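Local coordinates for protein Sso-CP2 metallo-carboxypetidase (Sulfolobus solfataricus, PDB 4MMO) that probably acts as a zinc-dependent carboxypeptidase of the M20 family, hydrolysing peptide bonds at the C-terminal end of its substrates, at residues A28-K42 against L45-I58. Sequence-based numbering, arbitrary orientation.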
loop_
_atom_site.group_PDB
_atom_site.type_symbol
_atom_site.label_atom_id
_atom_site.label_comp_id
_atom_site.label_asym_id
_atom_site.label_seq_id
_atom_site.Cartn_x
_atom_site.Cartn_y
_atom_site.Cartn_z
ATOM N N ALA A 28 9.942 32.837 6.226
ATOM C CA ALA A 28 11.246 33.273 5.737
ATOM C C ALA A 28 11.395 34.787 5.832
ATOM O O ALA A 28 12.471 35.292 6.147
ATOM C CB ALA A 28 11.458 32.810 4.304
ATOM N N ASN A 29 10.315 35.511 5.559
ATOM C CA ASN A 29 10.346 36.968 5.620
ATOM C C ASN A 29 10.414 37.476 7.051
ATOM O O ASN A 29 11.134 38.426 7.346
ATOM C CB ASN A 29 9.126 37.567 4.917
ATOM C CG ASN A 29 9.439 38.025 3.508
ATOM O OD1 ASN A 29 10.175 38.991 3.309
ATOM N ND2 ASN A 29 8.883 37.331 2.520
ATOM N N TYR A 30 9.643 36.848 7.932
ATOM C CA TYR A 30 9.678 37.175 9.345
ATOM C C TYR A 30 11.083 36.908 9.874
ATOM O O TYR A 30 11.660 37.728 10.591
ATOM C CB TYR A 30 8.656 36.330 10.108
ATOM C CG TYR A 30 8.888 36.286 11.600
ATOM C CD1 TYR A 30 8.362 37.264 12.433
ATOM C CD2 TYR A 30 9.636 35.265 12.177
ATOM C CE1 TYR A 30 8.572 37.226 13.801
ATOM C CE2 TYR A 30 9.854 35.221 13.543
ATOM C CZ TYR A 30 9.321 36.205 14.349
ATOM O OH TYR A 30 9.533 36.164 15.707
ATOM N N LEU A 31 11.636 35.759 9.498
ATOM C CA LEU A 31 12.948 35.356 9.988
ATOM C C LEU A 31 14.005 36.351 9.528
ATOM O O LEU A 31 14.836 36.783 10.323
ATOM C CB LEU A 31 13.293 33.936 9.529
ATOM C CG LEU A 31 14.551 33.300 10.132
ATOM C CD1 LEU A 31 14.530 33.313 11.666
ATOM C CD2 LEU A 31 14.701 31.876 9.616
ATOM N N LYS A 32 13.958 36.735 8.257
ATOM C CA LYS A 32 14.868 37.755 7.746
ATOM C C LYS A 32 14.775 39.023 8.591
ATOM O O LYS A 32 15.790 39.560 9.035
ATOM C CB LYS A 32 14.555 38.086 6.286
ATOM C CG LYS A 32 15.358 39.263 5.731
ATOM C CD LYS A 32 14.769 39.808 4.442
ATOM C CE LYS A 32 15.050 41.301 4.297
ATOM N NZ LYS A 32 15.465 41.679 2.919
ATOM N N GLU A 33 13.551 39.496 8.804
ATOM C CA GLU A 33 13.322 40.733 9.545
ATOM C C GLU A 33 13.796 40.603 10.983
ATOM O O GLU A 33 14.394 41.521 11.537
ATOM C CB GLU A 33 11.834 41.093 9.522
ATOM C CG GLU A 33 11.330 41.542 8.157
ATOM C CD GLU A 33 9.814 41.536 8.060
ATOM O OE1 GLU A 33 9.144 41.520 9.114
ATOM O OE2 GLU A 33 9.293 41.541 6.925
ATOM N N THR A 34 13.519 39.451 11.578
ATOM C CA THR A 34 13.885 39.189 12.958
ATOM C C THR A 34 15.406 39.172 13.133
ATOM O O THR A 34 15.927 39.679 14.124
ATOM C CB THR A 34 13.295 37.852 13.420
ATOM O OG1 THR A 34 11.871 37.879 13.246
ATOM C CG2 THR A 34 13.622 37.586 14.880
ATOM N N VAL A 35 16.115 38.589 12.171
ATOM C CA VAL A 35 17.573 38.547 12.224
ATOM C C VAL A 35 18.131 39.964 12.239
ATOM O O VAL A 35 19.004 40.285 13.046
ATOM C CB VAL A 35 18.164 37.750 11.034
ATOM C CG1 VAL A 35 19.668 37.978 10.900
ATOM C CG2 VAL A 35 17.881 36.266 11.200
ATOM N N GLU A 36 17.619 40.809 11.349
ATOM C CA GLU A 36 18.059 42.195 11.260
ATOM C C GLU A 36 17.759 42.949 12.549
ATOM O O GLU A 36 18.581 43.725 13.030
ATOM C CB GLU A 36 17.376 42.892 10.082
ATOM C CG GLU A 36 17.746 42.304 8.732
ATOM C CD GLU A 36 17.077 43.013 7.575
ATOM O OE1 GLU A 36 15.903 43.412 7.718
ATOM O OE2 GLU A 36 17.728 43.173 6.522
ATOM N N LYS A 37 16.576 42.714 13.105
ATOM C CA LYS A 37 16.166 43.360 14.343
ATOM C C LYS A 37 17.106 42.995 15.485
ATOM O O LYS A 37 17.616 43.869 16.187
ATOM C CB LYS A 37 14.736 42.946 14.699
ATOM C CG LYS A 37 14.206 43.520 16.008
ATOM C CD LYS A 37 12.988 42.743 16.482
ATOM C CE LYS A 37 12.516 43.218 17.844
ATOM N NZ LYS A 37 11.908 44.575 17.787
ATOM N N LEU A 38 17.331 41.698 15.665
ATOM C CA LEU A 38 18.068 41.200 16.822
ATOM C C LEU A 38 19.569 41.471 16.749
ATOM O O LEU A 38 20.174 41.838 17.751
ATOM C CB LEU A 38 17.818 39.699 16.999
ATOM C CG LEU A 38 16.377 39.293 17.320
ATOM C CD1 LEU A 38 16.240 37.779 17.344
ATOM C CD2 LEU A 38 15.922 39.885 18.643
ATOM N N LEU A 39 20.163 41.296 15.571
ATOM C CA LEU A 39 21.616 41.391 15.426
ATOM C C LEU A 39 22.077 42.728 14.850
ATOM O O LEU A 39 23.249 43.081 14.960
ATOM C CB LEU A 39 22.136 40.250 14.550
ATOM C CG LEU A 39 21.677 38.843 14.939
ATOM C CD1 LEU A 39 22.421 37.807 14.113
ATOM C CD2 LEU A 39 21.853 38.572 16.432
ATOM N N GLY A 40 21.164 43.466 14.228
ATOM C CA GLY A 40 21.491 44.774 13.686
ATOM C C GLY A 40 22.369 44.726 12.447
ATOM O O GLY A 40 23.067 45.691 12.137
ATOM N N VAL A 41 22.338 43.600 11.742
ATOM C CA VAL A 41 23.043 43.451 10.473
ATOM C C VAL A 41 22.024 43.300 9.354
ATOM O O VAL A 41 20.829 43.182 9.611
ATOM C CB VAL A 41 23.969 42.212 10.469
ATOM C CG1 VAL A 41 25.059 42.361 11.510
ATOM C CG2 VAL A 41 23.168 40.930 10.709
ATOM N N LYS A 42 22.502 43.295 8.115
ATOM C CA LYS A 42 21.641 43.077 6.961
ATOM C C LYS A 42 21.430 41.581 6.720
ATOM O O LYS A 42 22.388 40.807 6.683
ATOM C CB LYS A 42 22.254 43.740 5.723
ATOM C CG LYS A 42 21.499 43.491 4.425
ATOM C CD LYS A 42 21.906 44.494 3.353
ATOM C CE LYS A 42 22.162 43.825 2.013
ATOM N NZ LYS A 42 23.398 42.993 2.030
ATOM N N LEU A 45 16.874 37.524 1.883
ATOM C CA LEU A 45 16.138 36.415 1.292
ATOM C C LEU A 45 16.746 36.136 -0.066
ATOM O O LEU A 45 16.677 36.971 -0.970
ATOM C CB LEU A 45 14.657 36.747 1.117
ATOM C CG LEU A 45 13.725 36.638 2.322
ATOM C CD1 LEU A 45 12.309 36.967 1.894
ATOM C CD2 LEU A 45 13.777 35.255 2.938
ATOM N N GLU A 46 17.351 34.962 -0.203
ATOM C CA GLU A 46 17.982 34.568 -1.453
ATOM C C GLU A 46 17.158 33.483 -2.125
ATOM O O GLU A 46 16.715 32.529 -1.482
ATOM C CB GLU A 46 19.418 34.120 -1.196
ATOM C CG GLU A 46 20.325 35.293 -0.846
ATOM C CD GLU A 46 21.683 34.871 -0.344
ATOM O OE1 GLU A 46 21.827 33.712 0.092
ATOM O OE2 GLU A 46 22.610 35.705 -0.382
ATOM N N LYS A 47 16.942 33.654 -3.423
ATOM C CA LYS A 47 16.040 32.794 -4.172
ATOM C C LYS A 47 16.702 31.478 -4.550
ATOM O O LYS A 47 17.913 31.411 -4.764
ATOM C CB LYS A 47 15.560 33.512 -5.435
ATOM N N THR A 48 15.888 30.431 -4.616
ATOM C CA THR A 48 16.318 29.139 -5.122
ATOM C C THR A 48 15.224 28.641 -6.050
ATOM O O THR A 48 14.191 29.291 -6.198
ATOM C CB THR A 48 16.531 28.117 -3.987
ATOM O OG1 THR A 48 15.277 27.818 -3.362
ATOM C CG2 THR A 48 17.500 28.662 -2.944
ATOM N N LYS A 49 15.440 27.485 -6.667
ATOM C CA LYS A 49 14.430 26.889 -7.531
ATOM C C LYS A 49 13.182 26.501 -6.736
ATOM O O LYS A 49 12.153 26.152 -7.317
ATOM C CB LYS A 49 14.999 25.662 -8.243
ATOM C CG LYS A 49 16.132 25.962 -9.217
ATOM C CD LYS A 49 16.568 24.699 -9.945
ATOM C CE LYS A 49 17.601 24.989 -11.023
ATOM N NZ LYS A 49 18.965 25.199 -10.466
ATOM N N GLY A 50 13.286 26.558 -5.410
ATOM C CA GLY A 50 12.162 26.294 -4.526
ATOM C C GLY A 50 12.076 27.321 -3.409
ATOM O O GLY A 50 12.173 28.526 -3.647
ATOM N N HIS A 51 11.904 26.844 -2.180
ATOM C CA HIS A 51 11.752 27.733 -1.034
ATOM C C HIS A 51 13.012 28.574 -0.823
ATOM O O HIS A 51 14.120 28.125 -1.120
ATOM C CB HIS A 51 11.415 26.920 0.213
ATOM C CG HIS A 51 10.193 26.067 0.057
ATOM N ND1 HIS A 51 9.153 26.411 -0.778
ATOM C CD2 HIS A 51 9.851 24.885 0.623
ATOM C CE1 HIS A 51 8.217 25.479 -0.717
ATOM N NE2 HIS A 51 8.615 24.545 0.125
ATOM N N PRO A 52 12.846 29.805 -0.318
ATOM C CA PRO A 52 13.977 30.731 -0.234
ATOM C C PRO A 52 14.892 30.449 0.953
ATOM O O PRO A 52 14.499 29.767 1.899
ATOM C CB PRO A 52 13.296 32.085 -0.055
ATOM C CG PRO A 52 12.063 31.765 0.708
ATOM C CD PRO A 52 11.618 30.397 0.240
ATOM N N VAL A 53 16.103 30.989 0.883
ATOM C CA VAL A 53 17.097 30.843 1.937
ATOM C C VAL A 53 17.333 32.196 2.600
ATOM O O VAL A 53 17.476 33.212 1.917
ATOM C CB VAL A 53 18.429 30.304 1.354
ATOM C CG1 VAL A 53 19.588 30.509 2.313
ATOM C CG2 VAL A 53 18.293 28.832 1.005
ATOM N N VAL A 54 17.368 32.208 3.929
ATOM C CA VAL A 54 17.735 33.412 4.665
ATOM C C VAL A 54 19.225 33.375 4.972
ATOM O O VAL A 54 19.720 32.415 5.562
ATOM C CB VAL A 54 16.967 33.541 5.988
ATOM C CG1 VAL A 54 17.284 34.879 6.649
ATOM C CG2 VAL A 54 15.474 33.402 5.757
ATOM N N TYR A 55 19.928 34.427 4.568
ATOM C CA TYR A 55 21.360 34.527 4.777
ATOM C C TYR A 55 21.714 35.829 5.479
ATOM O O TYR A 55 21.080 36.858 5.253
ATOM C CB TYR A 55 22.109 34.438 3.447
ATOM C CG TYR A 55 23.600 34.624 3.595
ATOM C CD1 TYR A 55 24.409 33.578 4.017
ATOM C CD2 TYR A 55 24.198 35.847 3.326
ATOM C CE1 TYR A 55 25.772 33.740 4.158
ATOM C CE2 TYR A 55 25.564 36.020 3.466
ATOM C CZ TYR A 55 26.345 34.962 3.885
ATOM O OH TYR A 55 27.708 35.121 4.030
ATOM N N ALA A 56 22.732 35.773 6.334
ATOM C CA ALA A 56 23.244 36.966 6.998
ATOM C C ALA A 56 24.672 36.728 7.459
ATOM O O ALA A 56 25.053 35.600 7.781
ATOM C CB ALA A 56 22.363 37.342 8.179
ATOM N N GLU A 57 25.455 37.798 7.479
ATOM C CA GLU A 57 26.824 37.738 7.958
ATOM C C GLU A 57 26.999 38.711 9.111
ATOM O O GLU A 57 26.601 39.871 9.021
ATOM C CB GLU A 57 27.805 38.072 6.834
ATOM C CG GLU A 57 29.264 38.019 7.267
ATOM C CD GLU A 57 30.224 38.180 6.107
ATOM O OE1 GLU A 57 29.772 38.535 5.000
ATOM O OE2 GLU A 57 31.435 37.950 6.305
ATOM N N ILE A 58 27.577 38.214 10.198
ATOM C CA ILE A 58 27.970 39.046 11.325
ATOM C C ILE A 58 29.492 39.057 11.369
ATOM O O ILE A 58 30.111 38.111 11.854
ATOM C CB ILE A 58 27.413 38.508 12.658
ATOM C CG1 ILE A 58 25.888 38.384 12.593
ATOM C CG2 ILE A 58 27.804 39.419 13.813
ATOM C CD1 ILE A 58 25.398 37.029 12.132
HETATM O O HOH W 1 16.377 40.406 0.521
HETATM O O HOH W 2 24.853 40.356 6.013
#
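L45 splits its two methyls between consecutive residues of helix 28-39: CD2 lies 3.6 Å from A28 CB, while CD1 comes within 3.3 Å of N29 OD1, the leucine and amide side chains crossing nearly at right angles. K32 passes its CD by L45 CG, and its NZ donates to a water (2.9 Å) that also accepts from L45 N. A28 CB further meets P52 CG. With chi1 at -174°, V54 swings CG1 to the far side from its own N and onto K32 CA, 3.9 Å away, while CG2 faces A28 O and L31 CD2. V35 CG1 packs on A56 CB, and L39 CD1 touches I58 CD1 at 3.7 Å. After G40, V41 lays CB and CG1 against E57 O and CG2 near I58 CG1, and a water joins K42 O to E57 N. Trimming L45 to an alanine here would probably open a gap beside A28 CB and N29 and leave K32 CD without this neighbour. The helix thus packs, 9° from parallel to strand 53-58, on the hairpin of strands 43-46 and 53-58, with L31 and zinc ligand H71 about 8 Å apart (side chains). No direct hydrogen bond crosses; apolar packing and two waters hold the helix over one face of the mixed sheet, near its outermost strand 43-46.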